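Local coordinates for biotin protein ligase-like protein of unknown function (Silicibacter sp., PDB 3BFM), which is of unknown function but resembles biotin protein ligases and belongs to the biotin/lipoate A/B protein ligase family, at residues Ala78-Ala83 and Val154-Leu159; Leu91-Gly95 and Ile226-Val231; Leu129-Pro133 and Asp142-Ala148. One frame throughout, in Å; residues are numbered along the deposited sequence.

Contact 1. Residues Ala78-Ala83 and Val154-Leu159; sequences ALGALA and VAAPRL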
ATOM      1  N   ALA A  78     -10.838  11.867  -9.033  1.00 16.08           N
ATOM      2  CA  ALA A  78      -9.741  12.753  -8.691  1.00 17.37           C
ATOM      3  C   ALA A  78      -9.956  14.111  -9.339  1.00 17.88           C
ATOM      4  O   ALA A  78      -9.928  15.121  -8.663  1.00 20.60           O
ATOM      5  CB  ALA A  78      -8.383  12.134  -9.112  1.00 15.34           C
ATOM      6  N   LEU A  79     -10.220  14.148 -10.642  1.00 20.45           N
ATOM      7  CA  LEU A  79     -10.470  15.448 -11.287  1.00 21.05           C
ATOM      8  C   LEU A  79     -11.752  16.149 -10.729  1.00 21.81           C
ATOM      9  O   LEU A  79     -11.740  17.361 -10.441  1.00 18.83           O
ATOM     10  CB  LEU A  79     -10.557  15.270 -12.801  1.00 22.27           C
ATOM     11  CG  LEU A  79     -10.555  16.527 -13.673  1.00 28.48           C
ATOM     12  CD1 LEU A  79      -9.431  17.489 -13.257  1.00 26.49           C
ATOM     13  CD2 LEU A  79     -10.403  16.104 -15.138  1.00 25.25           C
ATOM     14  N   GLY A  80     -12.838  15.394 -10.562  1.00 20.60           N
ATOM     15  CA  GLY A  80     -14.070  15.932  -9.966  1.00 22.32           C
ATOM     16  C   GLY A  80     -13.925  16.561  -8.582  1.00 23.24           C
ATOM     17  O   GLY A  80     -14.610  17.533  -8.241  1.00 25.35           O
ATOM     18  N   ALA A  81     -13.025  16.016  -7.781  1.00 23.48           N
ATOM     19  CA  ALA A  81     -12.703  16.610  -6.483  1.00 24.57           C
ATOM     20  C   ALA A  81     -11.989  17.981  -6.567  1.00 27.41           C
ATOM     21  O   ALA A  81     -11.957  18.709  -5.570  1.00 26.20           O
ATOM     22  CB  ALA A  81     -11.853  15.646  -5.669  1.00 27.86           C
ATOM     23  N   LEU A  82     -11.391  18.312  -7.717  1.00 23.70           N
ATOM     24  CA  LEU A  82     -10.539  19.512  -7.870  1.00 23.37           C
ATOM     25  C   LEU A  82     -11.047  20.533  -8.889  1.00 24.89           C
ATOM     26  O   LEU A  82     -10.676  21.699  -8.850  1.00 25.84           O
ATOM     27  CB  LEU A  82      -9.110  19.089  -8.276  1.00 22.78           C
ATOM     28  CG  LEU A  82      -8.335  18.228  -7.271  1.00 20.77           C
ATOM     29  CD1 LEU A  82      -6.950  17.829  -7.820  1.00 23.83           C
ATOM     30  CD2 LEU A  82      -8.181  18.920  -5.937  1.00 23.37           C
ATOM     31  N   ALA A  83     -11.870  20.087  -9.824  1.00 21.12           N
ATOM     32  CA  ALA A  83     -12.283  20.913 -10.945  1.00 24.68           C
ATOM     33  C   ALA A  83     -13.670  21.483 -10.718  1.00 26.28           C
ATOM     34  O   ALA A  83     -14.415  20.990  -9.895  1.00 24.44           O
ATOM     35  CB  ALA A  83     -12.306  20.075 -12.210  1.00 23.55           C
ATOM     36  N   VAL A 154      -6.764  23.839 -11.090  1.00 27.93           N
ATOM     37  CA  VAL A 154      -6.359  22.502 -10.680  1.00 27.55           C
ATOM     38  C   VAL A 154      -4.830  22.417 -10.789  1.00 29.44           C
ATOM     39  O   VAL A 154      -4.281  22.553 -11.865  1.00 30.31           O
ATOM     40  CB  VAL A 154      -7.016  21.450 -11.572  1.00 29.83           C
ATOM     41  CG1 VAL A 154      -6.545  20.025 -11.191  1.00 25.64           C
ATOM     42  CG2 VAL A 154      -8.539  21.582 -11.484  1.00 30.49           C
ATOM     43  N   ALA A 155      -4.147  22.208  -9.673  1.00 26.40           N
ATOM     44  CA  ALA A 155      -2.697  22.098  -9.671  1.00 24.91           C
ATOM     45  C   ALA A 155      -2.292  20.679 -10.035  1.00 23.91           C
ATOM     46  O   ALA A 155      -2.903  19.729  -9.537  1.00 22.42           O
ATOM     47  CB  ALA A 155      -2.148  22.466  -8.303  1.00 25.38           C
ATOM     48  N   ALA A 156      -1.268  20.529 -10.884  1.00 23.90           N
ATOM     49  CA  ALA A 156      -0.869  19.207 -11.384  1.00 23.58           C
ATOM     50  C   ALA A 156      -0.422  18.308 -10.250  1.00 21.55           C
ATOM     51  O   ALA A 156      -0.807  17.136 -10.199  1.00 20.58           O
ATOM     52  CB  ALA A 156       0.259  19.309 -12.465  1.00 23.32           C
ATOM     53  N   PRO A 157       0.410  18.842  -9.325  1.00 21.06           N
ATOM     54  CA  PRO A 157       0.799  18.003  -8.189  1.00 20.41           C
ATOM     55  C   PRO A 157      -0.392  17.492  -7.381  1.00 15.90           C
ATOM     56  O   PRO A 157      -0.387  16.362  -6.927  1.00 16.95           O
ATOM     57  CB  PRO A 157       1.639  18.954  -7.307  1.00 24.33           C
ATOM     58  CG  PRO A 157       2.043  20.072  -8.171  1.00 27.42           C
ATOM     59  CD  PRO A 157       1.025  20.181  -9.269  1.00 26.78           C
ATOM     60  N   ARG A 158      -1.377  18.341  -7.134  1.00 17.10           N
ATOM     61  CA  ARG A 158      -2.552  17.939  -6.347  1.00 18.68           C
ATOM     62  C   ARG A 158      -3.393  16.911  -7.077  1.00 18.12           C
ATOM     63  O   ARG A 158      -3.937  16.007  -6.470  1.00 16.58           O
ATOM     64  CB  ARG A 158      -3.416  19.147  -6.000  1.00 19.46           C
ATOM     65  CG  ARG A 158      -2.692  20.257  -5.206  1.00 23.54           C
ATOM     66  CD  ARG A 158      -2.289  19.843  -3.801  1.00 29.45           C
ATOM     67  NE  ARG A 158      -1.043  19.094  -3.721  1.00 27.78           N
ATOM     68  CZ  ARG A 158       0.180  19.622  -3.801  1.00 32.45           C
ATOM     69  NH1 ARG A 158       0.352  20.921  -4.031  1.00 36.78           N
ATOM     70  NH2 ARG A 158       1.235  18.831  -3.697  1.00 33.82           N
ATOM     71  N   LEU A 159      -3.523  17.078  -8.388  1.00 18.88           N
ATOM     72  CA  LEU A 159      -4.229  16.098  -9.248  1.00 18.24           C
ATOM     73  C   LEU A 159      -3.562  14.700  -9.243  1.00 18.09           C
ATOM     74  O   LEU A 159      -4.221  13.659  -9.133  1.00 19.98           O
ATOM     75  CB  LEU A 159      -4.381  16.651 -10.653  1.00 19.40           C
ATOM     76  CG  LEU A 159      -5.162  15.754 -11.632  1.00 14.08           C
ATOM     77  CD1 LEU A 159      -6.595  15.442 -11.188  1.00 21.37           C
ATOM     78  CD2 LEU A 159      -5.194  16.349 -13.063  1.00 17.41           C
TER
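Leu-82 and Val-154 bring the two backbones together at one end, where their CA atoms lie 5.9 Å apart, and Ala-78 and Leu-159 do so at the other. Residues 78-83 lie at the C-terminal end of helix 67-82; Val-154 leads into Ala-155, the N-cap of helix 156-175, and Leu-159 lies in that helix's first turn. No hydrogen bond crosses, so hydrocarbon carries the contact. Leu-82 does much of the work: its CD1 lies 3.5 Å from Leu-159 CA, against the helix backbone itself, while its CB meets both methyls of Val-154. A beta-branched valine suits this extended position ahead of the helix, its two methyls reaching Leu-82 from one short side chain. With CG1 of Val-154 anti to its backbone N (chi1 177°), CG2 is anti to the carbonyl carbon and rests 3.4 Å from Leu-82 O, also touching Ala-83. Leu-159 sends CD1 alongside the opposite helix, 3.9 Å from Leu-79 CA; the small Ala-78 leaves room for that methyl. Leu-79 CD1 meets Leu-159 CD1 at 4.1 Å, the two leucine side chains running at a slant to each other. Arg-158 contributes CB, 4.2 Å from Leu-82 CD1, while its guanidinium leads away to a salt bridge with Glu-161. Leu-146 touches both Leu-79 and Leu-159. The arrangement is helix-to-helix packing within the biotin/lipoate ligase-like fold, the end of one helix set against the start of another.

Contact 2. Residues Leu91-Gly95 and Ile226-Val231; sequences LDWNG and IPLTTV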
ATOM      1  N   LEU A  91     -14.768   8.258 -19.969  1.00 20.99           N
ATOM      2  CA  LEU A  91     -13.749   7.242 -20.144  1.00 16.29           C
ATOM      3  C   LEU A  91     -14.021   6.396 -21.368  1.00 22.14           C
ATOM      4  O   LEU A  91     -15.090   5.794 -21.489  1.00 25.72           O
ATOM      5  CB  LEU A  91     -13.700   6.339 -18.903  1.00 17.40           C
ATOM      6  CG  LEU A  91     -13.485   6.985 -17.526  1.00 18.46           C
ATOM      7  CD1 LEU A  91     -13.682   5.924 -16.387  1.00 16.27           C
ATOM      8  CD2 LEU A  91     -12.100   7.684 -17.457  1.00 19.28           C
ATOM      9  N   ASP A  92     -13.071   6.333 -22.286  1.00 20.18           N
ATOM     10  CA  ASP A  92     -13.191   5.397 -23.382  1.00 18.31           C
ATOM     11  C   ASP A  92     -12.794   3.972 -22.936  1.00 20.79           C
ATOM     12  O   ASP A  92     -11.916   3.742 -22.078  1.00 17.72           O
ATOM     13  CB  ASP A  92     -12.348   5.858 -24.569  1.00 18.66           C
ATOM     14  CG  ASP A  92     -12.694   5.154 -25.865  1.00 29.43           C
ATOM     15  OD1 ASP A  92     -12.586   3.905 -25.920  1.00 28.40           O
ATOM     16  OD2 ASP A  92     -13.038   5.878 -26.845  1.00 29.54           O
ATOM     17  N   TRP A  93     -13.430   2.983 -23.566  1.00 20.48           N
ATOM     18  CA  TRP A  93     -13.137   1.591 -23.266  1.00 18.38           C
ATOM     19  C   TRP A  93     -11.638   1.290 -23.426  1.00 17.12           C
ATOM     20  O   TRP A  93     -11.052   0.521 -22.646  1.00 19.08           O
ATOM     21  CB  TRP A  93     -13.965   0.715 -24.214  1.00 19.72           C
ATOM     22  CG  TRP A  93     -13.714  -0.718 -24.089  1.00 21.26           C
ATOM     23  CD1 TRP A  93     -14.230  -1.567 -23.178  1.00 20.30           C
ATOM     24  CD2 TRP A  93     -12.863  -1.492 -24.932  1.00 20.88           C
ATOM     25  NE1 TRP A  93     -13.737  -2.829 -23.379  1.00 19.18           N
ATOM     26  CE2 TRP A  93     -12.879  -2.810 -24.445  1.00 20.50           C
ATOM     27  CE3 TRP A  93     -12.057  -1.187 -26.013  1.00 19.76           C
ATOM     28  CZ2 TRP A  93     -12.151  -3.830 -25.047  1.00 21.10           C
ATOM     29  CZ3 TRP A  93     -11.327  -2.180 -26.600  1.00 21.60           C
ATOM     30  CH2 TRP A  93     -11.379  -3.487 -26.127  1.00 21.02           C
ATOM     31  N   ASN A  94     -11.039   1.900 -24.437  1.00 17.39           N
ATOM     32  CA  ASN A  94      -9.603   1.692 -24.778  1.00 18.17           C
ATOM     33  C   ASN A  94      -8.622   2.465 -23.932  1.00 17.59           C
ATOM     34  O   ASN A  94      -7.414   2.370 -24.141  1.00 20.00           O
ATOM     35  CB  ASN A  94      -9.325   1.936 -26.253  1.00 20.20           C
ATOM     36  CG  ASN A  94      -9.458   3.403 -26.683  1.00 19.12           C
ATOM     37  OD1 ASN A  94      -9.472   4.347 -25.872  1.00 21.53           O
ATOM     38  ND2 ASN A  94      -9.635   3.588 -27.986  1.00 24.83           N
ATOM     39  N   GLY A  95      -9.136   3.223 -22.980  1.00 16.72           N
ATOM     40  CA  GLY A  95      -8.285   4.001 -22.094  1.00 16.08           C
ATOM     41  C   GLY A  95      -8.181   5.489 -22.399  1.00 16.71           C
ATOM     42  O   GLY A  95      -7.657   6.244 -21.562  1.00 20.11           O
ATOM     43  N   ILE A 226     -14.692  -8.252 -27.797  1.00 23.22           N
ATOM     44  CA  ILE A 226     -13.318  -7.767 -27.915  0.70 22.88           C
ATOM     45  C   ILE A 226     -12.763  -7.742 -26.500  1.00 20.90           C
ATOM     46  O   ILE A 226     -13.156  -6.888 -25.696  1.00 20.84           O
ATOM     47  CB  ILE A 226     -13.260  -6.380 -28.548  0.70 24.22           C
ATOM     48  CG1 ILE A 226     -14.166  -6.306 -29.786  0.70 24.46           C
ATOM     49  CG2 ILE A 226     -11.808  -6.000 -28.874  0.70 25.31           C
ATOM     50  CD1 ILE A 226     -13.674  -7.096 -30.962  0.70 31.97           C
ATOM     51  N   PRO A 227     -11.876  -8.707 -26.169  1.00 22.64           N
ATOM     52  CA  PRO A 227     -11.376  -8.711 -24.808  1.00 22.99           C
ATOM     53  C   PRO A 227     -10.496  -7.463 -24.540  1.00 21.73           C
ATOM     54  O   PRO A 227      -9.815  -6.967 -25.436  1.00 21.01           O
ATOM     55  CB  PRO A 227     -10.527 -10.003 -24.731  1.00 23.49           C
ATOM     56  CG  PRO A 227     -10.774 -10.749 -25.966  1.00 26.87           C
ATOM     57  CD  PRO A 227     -11.290  -9.793 -26.971  1.00 25.03           C
ATOM     58  N   LEU A 228     -10.496  -6.993 -23.298  1.00 19.74           N
ATOM     59  CA  LEU A 228      -9.752  -5.797 -22.940  1.00 20.35           C
ATOM     60  C   LEU A 228      -8.228  -6.015 -23.051  1.00 23.14           C
ATOM     61  O   LEU A 228      -7.475  -5.053 -23.261  1.00 22.60           O
ATOM     62  CB  LEU A 228     -10.156  -5.325 -21.551  1.00 22.62           C
ATOM     63  CG  LEU A 228      -9.622  -3.950 -21.130  1.00 19.45           C
ATOM     64  CD1 LEU A 228      -9.913  -2.847 -22.132  1.00 18.84           C
ATOM     65  CD2 LEU A 228     -10.182  -3.624 -19.741  1.00 19.07           C
ATOM     66  N   THR A 229      -7.788  -7.280 -23.005  1.00 21.83           N
ATOM     67  CA  THR A 229      -6.386  -7.639 -23.293  1.00 20.05           C
ATOM     68  C   THR A 229      -5.851  -7.099 -24.632  1.00 21.80           C
ATOM     69  O   THR A 229      -4.629  -6.852 -24.759  1.00 21.49           O
ATOM     70  CB  THR A 229      -6.141  -9.164 -23.176  1.00 21.52           C
ATOM     71  OG1 THR A 229      -7.093  -9.857 -23.977  1.00 21.48           O
ATOM     72  CG2 THR A 229      -6.337  -9.642 -21.768  1.00 20.77           C
ATOM     73  N   THR A 230      -6.742  -6.827 -25.592  1.00 23.68           N
ATOM     74  CA  THR A 230      -6.361  -6.249 -26.863  1.00 23.55           C
ATOM     75  C   THR A 230      -5.735  -4.844 -26.775  1.00 22.51           C
ATOM     76  O   THR A 230      -5.055  -4.433 -27.703  1.00 21.03           O
ATOM     77  CB  THR A 230      -7.533  -6.226 -27.893  1.00 23.94           C
ATOM     78  OG1 THR A 230      -8.528  -5.302 -27.465  1.00 22.10           O
ATOM     79  CG2 THR A 230      -8.124  -7.624 -28.058  1.00 26.47           C
ATOM     80  N   VAL A 231      -5.942  -4.122 -25.673  1.00 21.31           N
ATOM     81  CA  VAL A 231      -5.401  -2.760 -25.534  1.00 20.01           C
ATOM     82  C   VAL A 231      -4.059  -2.750 -24.807  1.00 19.39           C
ATOM     83  O   VAL A 231      -3.469  -1.704 -24.635  1.00 19.18           O
ATOM     84  CB  VAL A 231      -6.416  -1.804 -24.831  1.00 22.84           C
ATOM     85  CG1 VAL A 231      -7.839  -1.969 -25.434  1.00 24.27           C
ATOM     86  CG2 VAL A 231      -6.468  -2.067 -23.358  1.00 19.98           C
TER
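Trp-93 lies against Leu-228 and Val-231, reaching from a beta turn in the ligase-like part of the chain to the 3-10 turn 228-231, which follows strand 223-226 of the small C-terminal three-stranded antiparallel sheet. The beta turn is type I, from Asp-92 to Gly-95, and opens with an Asx turn: Asn-94 N donates to Asp-92 OD1 (2.9 Å, 173° at the hydrogen). Arg-197 pairs with the same carboxylate oxygen, and Gly-95 takes a positive phi that would press a side chain against the preceding carbonyl.

The tight part surrounds the indole. In Trp-93 a chi1 of 176° swings CG away from the backbone N and carries the ring out toward 226-231. Leu-228 CD1 lies over one face, 4.1 Å from the centroid of the Trp-93 six-membered ring, a CH-pi contact. Around the benzo portion, Trp-93 CZ3 meets Val-231 CG1 at 3.7 Å, and Trp-93 CZ2 comes within 3.3 Å of Ile-226 O. The large, flat indole suits this place because it offers a face to Leu-228 and enough breadth to touch Ile-226, Thr-230 and Val-231, and its NE1 is satisfied by Phe-213 O. Replacing this indole by an alanine is likely to open a gap beside Leu-228 and Val-231 and to leave Phe-213 O without its NE1 donor.

The looser side lies toward Asn-94 and Thr-230. Asn-94 adds little beyond CA and CB near Val-231 CG1, and its OD1 turns back to Ala-96 N. Thr-230, exposed to solvent, brings OG1 to the indole edge near CH2; that hydroxyl and Thr-230 N both donate to Pro-227 O, Thr-230 OG1 from 2.9 Å at a C=O...OG1 angle of 168°.

Contact 3. Residues Leu129-Pro133 and Asp142-Ala148; sequences LPLWP and DETALYA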
ATOM      1  N   LEU A 129      -1.583  13.173 -19.539  1.00 17.96           N
ATOM      2  CA  LEU A 129      -2.583  14.202 -19.571  1.00 16.51           C
ATOM      3  C   LEU A 129      -1.961  15.511 -20.034  1.00 17.37           C
ATOM      4  O   LEU A 129      -1.066  16.062 -19.352  1.00 17.00           O
ATOM      5  CB  LEU A 129      -3.232  14.365 -18.181  1.00 16.61           C
ATOM      6  CG  LEU A 129      -4.382  15.347 -17.986  1.00 15.79           C
ATOM      7  CD1 LEU A 129      -5.658  14.794 -18.656  1.00 20.46           C
ATOM      8  CD2 LEU A 129      -4.690  15.676 -16.493  1.00 18.05           C
ATOM      9  N   PRO A 130      -2.422  16.008 -21.187  1.00 15.51           N
ATOM     10  CA  PRO A 130      -1.997  17.337 -21.594  1.00 18.85           C
ATOM     11  C   PRO A 130      -2.608  18.436 -20.767  1.00 16.23           C
ATOM     12  O   PRO A 130      -3.780  18.414 -20.497  1.00 16.42           O
ATOM     13  CB  PRO A 130      -2.478  17.419 -23.032  1.00 18.81           C
ATOM     14  CG  PRO A 130      -3.651  16.517 -23.111  1.00 21.02           C
ATOM     15  CD  PRO A 130      -3.368  15.407 -22.154  1.00 19.63           C
ATOM     16  N   LEU A 131      -1.785  19.402 -20.364  1.00 16.46           N
ATOM     17  CA  LEU A 131      -2.234  20.501 -19.513  1.00 17.12           C
ATOM     18  C   LEU A 131      -2.449  21.748 -20.359  1.00 17.56           C
ATOM     19  O   LEU A 131      -3.465  22.401 -20.213  1.00 19.90           O
ATOM     20  CB  LEU A 131      -1.219  20.753 -18.429  1.00 20.01           C
ATOM     21  CG  LEU A 131      -0.983  19.578 -17.476  1.00 18.21           C
ATOM     22  CD1 LEU A 131       0.145  19.978 -16.477  1.00 23.03           C
ATOM     23  CD2 LEU A 131      -2.231  19.164 -16.724  1.00 15.80           C
ATOM     24  N   TRP A 132      -1.497  22.067 -21.223  1.00 15.50           N
ATOM     25  CA  TRP A 132      -1.671  23.071 -22.273  1.00 17.52           C
ATOM     26  C   TRP A 132      -1.478  22.396 -23.627  1.00 20.26           C
ATOM     27  O   TRP A 132      -0.774  21.395 -23.718  1.00 20.64           O
ATOM     28  CB  TRP A 132      -0.602  24.140 -22.153  1.00 19.94           C
ATOM     29  CG  TRP A 132      -0.718  24.936 -20.902  1.00 19.77           C
ATOM     30  CD1 TRP A 132       0.179  24.976 -19.891  1.00 24.19           C
ATOM     31  CD2 TRP A 132      -1.771  25.844 -20.542  1.00 23.32           C
ATOM     32  NE1 TRP A 132      -0.251  25.835 -18.932  1.00 22.63           N
ATOM     33  CE2 TRP A 132      -1.442  26.379 -19.308  1.00 16.05           C
ATOM     34  CE3 TRP A 132      -2.954  26.264 -21.160  1.00 19.31           C
ATOM     35  CZ2 TRP A 132      -2.272  27.298 -18.637  1.00 20.94           C
ATOM     36  CZ3 TRP A 132      -3.774  27.162 -20.507  1.00 25.56           C
ATOM     37  CH2 TRP A 132      -3.427  27.674 -19.254  1.00 23.60           C
ATOM     38  N   PRO A 133      -2.085  22.930 -24.681  1.00 25.14           N
ATOM     39  CA  PRO A 133      -1.929  22.212 -25.964  1.00 29.28           C
ATOM     40  C   PRO A 133      -0.517  22.327 -26.516  1.00 35.04           C
ATOM     41  O   PRO A 133       0.070  23.384 -26.441  1.00 37.40           O
ATOM     42  CB  PRO A 133      -2.926  22.911 -26.896  1.00 30.72           C
ATOM     43  CG  PRO A 133      -3.779  23.748 -26.029  1.00 31.61           C
ATOM     44  CD  PRO A 133      -2.966  24.094 -24.814  1.00 25.43           C
ATOM     45  N   ASP A 142      -4.797  14.185 -29.293  1.00 31.85           N
ATOM     46  CA  ASP A 142      -5.531  15.065 -28.372  1.00 30.97           C
ATOM     47  C   ASP A 142      -6.202  16.231 -29.071  1.00 30.88           C
ATOM     48  O   ASP A 142      -5.592  16.879 -29.900  1.00 34.00           O
ATOM     49  CB  ASP A 142      -4.583  15.609 -27.290  1.00 31.10           C
ATOM     50  CG  ASP A 142      -3.991  14.503 -26.415  1.00 34.32           C
ATOM     51  OD1 ASP A 142      -4.727  13.556 -26.047  1.00 30.19           O
ATOM     52  OD2 ASP A 142      -2.780  14.584 -26.115  1.00 36.93           O
ATOM     53  N   GLU A 143      -7.434  16.520 -28.685  1.00 29.51           N
ATOM     54  CA  GLU A 143      -8.207  17.624 -29.236  1.00 30.20           C
ATOM     55  C   GLU A 143      -8.258  18.847 -28.320  1.00 31.66           C
ATOM     56  O   GLU A 143      -8.592  19.946 -28.766  1.00 31.32           O
ATOM     57  CB  GLU A 143      -9.621  17.127 -29.541  1.00 30.63           C
ATOM     58  CG  GLU A 143      -9.614  15.881 -30.390  1.00 33.59           C
ATOM     59  CD  GLU A 143     -10.990  15.225 -30.573  1.00 35.27           C
ATOM     60  OE1 GLU A 143     -11.761  15.039 -29.594  1.00 31.21           O
ATOM     61  OE2 GLU A 143     -11.274  14.852 -31.730  1.00 53.69           O
ATOM     62  N   THR A 144      -7.932  18.670 -27.042  1.00 26.55           N
ATOM     63  CA  THR A 144      -7.896  19.778 -26.098  1.00 27.02           C
ATOM     64  C   THR A 144      -6.819  19.482 -25.056  1.00 25.16           C
ATOM     65  O   THR A 144      -6.010  18.578 -25.229  1.00 24.47           O
ATOM     66  CB  THR A 144      -9.267  20.003 -25.433  1.00 26.10           C
ATOM     67  OG1 THR A 144      -9.286  21.257 -24.726  1.00 29.55           O
ATOM     68  CG2 THR A 144      -9.620  18.874 -24.475  1.00 27.80           C
ATOM     69  N   ALA A 145      -6.813  20.273 -23.996  1.00 25.62           N
ATOM     70  CA  ALA A 145      -5.874  20.115 -22.905  1.00 23.64           C
ATOM     71  C   ALA A 145      -6.604  20.598 -21.670  1.00 22.49           C
ATOM     72  O   ALA A 145      -7.524  21.415 -21.761  1.00 21.62           O
ATOM     73  CB  ALA A 145      -4.609  20.918 -23.134  1.00 20.40           C
ATOM     74  N   LEU A 146      -6.189  20.105 -20.512  1.00 21.64           N
ATOM     75  CA  LEU A 146      -6.893  20.341 -19.266  1.00 20.61           C
ATOM     76  C   LEU A 146      -7.146  21.808 -18.970  1.00 22.78           C
ATOM     77  O   LEU A 146      -8.257  22.178 -18.601  1.00 20.97           O
ATOM     78  CB  LEU A 146      -6.125  19.755 -18.081  1.00 22.97           C
ATOM     79  CG  LEU A 146      -6.950  19.614 -16.794  1.00 26.77           C
ATOM     80  CD1 LEU A 146      -8.010  18.546 -16.916  1.00 32.85           C
ATOM     81  CD2 LEU A 146      -5.965  19.302 -15.661  1.00 33.84           C
ATOM     82  N   TYR A 147      -6.112  22.637 -19.120  1.00 19.46           N
ATOM     83  CA  TYR A 147      -6.216  24.037 -18.745  1.00 20.09           C
ATOM     84  C   TYR A 147      -6.948  24.831 -19.818  1.00 25.23           C
ATOM     85  O   TYR A 147      -7.318  25.986 -19.596  1.00 26.89           O
ATOM     86  CB  TYR A 147      -4.836  24.637 -18.428  1.00 18.47           C
ATOM     87  CG  TYR A 147      -4.198  24.048 -17.202  1.00 15.65           C
ATOM     88  CD1 TYR A 147      -4.962  23.590 -16.138  1.00 26.74           C
ATOM     89  CD2 TYR A 147      -2.817  23.991 -17.068  1.00 16.72           C
ATOM     90  CE1 TYR A 147      -4.371  23.044 -15.029  1.00 28.24           C
ATOM     91  CE2 TYR A 147      -2.211  23.456 -15.956  1.00 22.60           C
ATOM     92  CZ  TYR A 147      -2.983  22.994 -14.925  1.00 24.31           C
ATOM     93  OH  TYR A 147      -2.361  22.455 -13.804  1.00 22.83           O
ATOM     94  N   ALA A 148      -7.162  24.210 -20.970  1.00 24.62           N
ATOM     95  CA  ALA A 148      -8.019  24.788 -21.996  1.00 26.62           C
ATOM     96  C   ALA A 148      -9.500  24.568 -21.666  1.00 30.65           C
ATOM     97  O   ALA A 148     -10.356  25.234 -22.242  1.00 31.70           O
ATOM     98  CB  ALA A 148      -7.672  24.201 -23.388  1.00 26.47           C
TER
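Pro-130 and Leu-131 give their carbonyl oxygens to successive amides of 142-148, pinning the end of strand 123-130 to the loop that leads on toward helix 156-175 in the ligase-like fold. Leu-146 N donates to Pro-130 O at 2.9 Å, almost perfectly straight at the hydrogen (178°) although tilted from the carbonyl plane. Tyr-147 N donates to Leu-131 O at 2.9 Å, in the carbonyl plane but more bent, 156° at the hydrogen. Ala-148 N turns inward to Ala-145 O, closing the 3-10 turn. Proline can offer an acceptor here but no amide donor, so Pro-130 uses its carbonyl for Leu-146 and its ring for packing; Pro-130 CG lies 3.7 Å from Asp-142 OD2.

The polar side chains find partners beyond these segments. Asp-142 OD1 accepts from Gly-105 N, Glu-143 OE1 accepts from Arg-103 N, and Thr-144 OG1 bonds to Glu-149 OE2; the length of a tyrosine carries Tyr-147 OH to Val-154 O. Small Ala-145 fits where the strand's exit turns: its CB is 3.5 Å from Leu-131 O and also meets Trp-132 C and the Pro-133 ring. On the buried side Leu-131 and Leu-146 run alongside each other in one direction and meet through their CD2 methyls at 3.9 Å, and Leu-146 CD2 meets Leu-129 CD2 as well.

Toward the exposed side, Trp-132 has CG anti to its carbonyl carbon, which turns the indole back over Tyr-147. The phenol presents an edge to the indole face, a T-shaped pair with planes at 60° and the Trp-132 six-membered ring and Tyr-147 ring centroids 5.1 Å apart. Tyr-147 CB sits over that same six-membered ring of Trp-132, 3.4 Å from its centroid.

How the contacts relate
From the N terminus, helix 67-82 supplies the first half of contact 1, and the turn at 91-95 opens contact 2 soon afterwards. Strand 123-130 then runs into contact 3, a short loop closed by 142-148 and lying wholly within the spans of the other two. Contact 1 closes next at 154-159, whereas contact 2 waits until 226-231, so these two cross along the chain. Contacts 1 and 3 adjoin, with Leu-159 packed on Leu-129, and together join two helices to the end of a strand of the seven-stranded sheet. Contact 2 stands apart, its centre about 25 Å from that of contact 1, and ties the C-terminal small sheet to the ligase-like part.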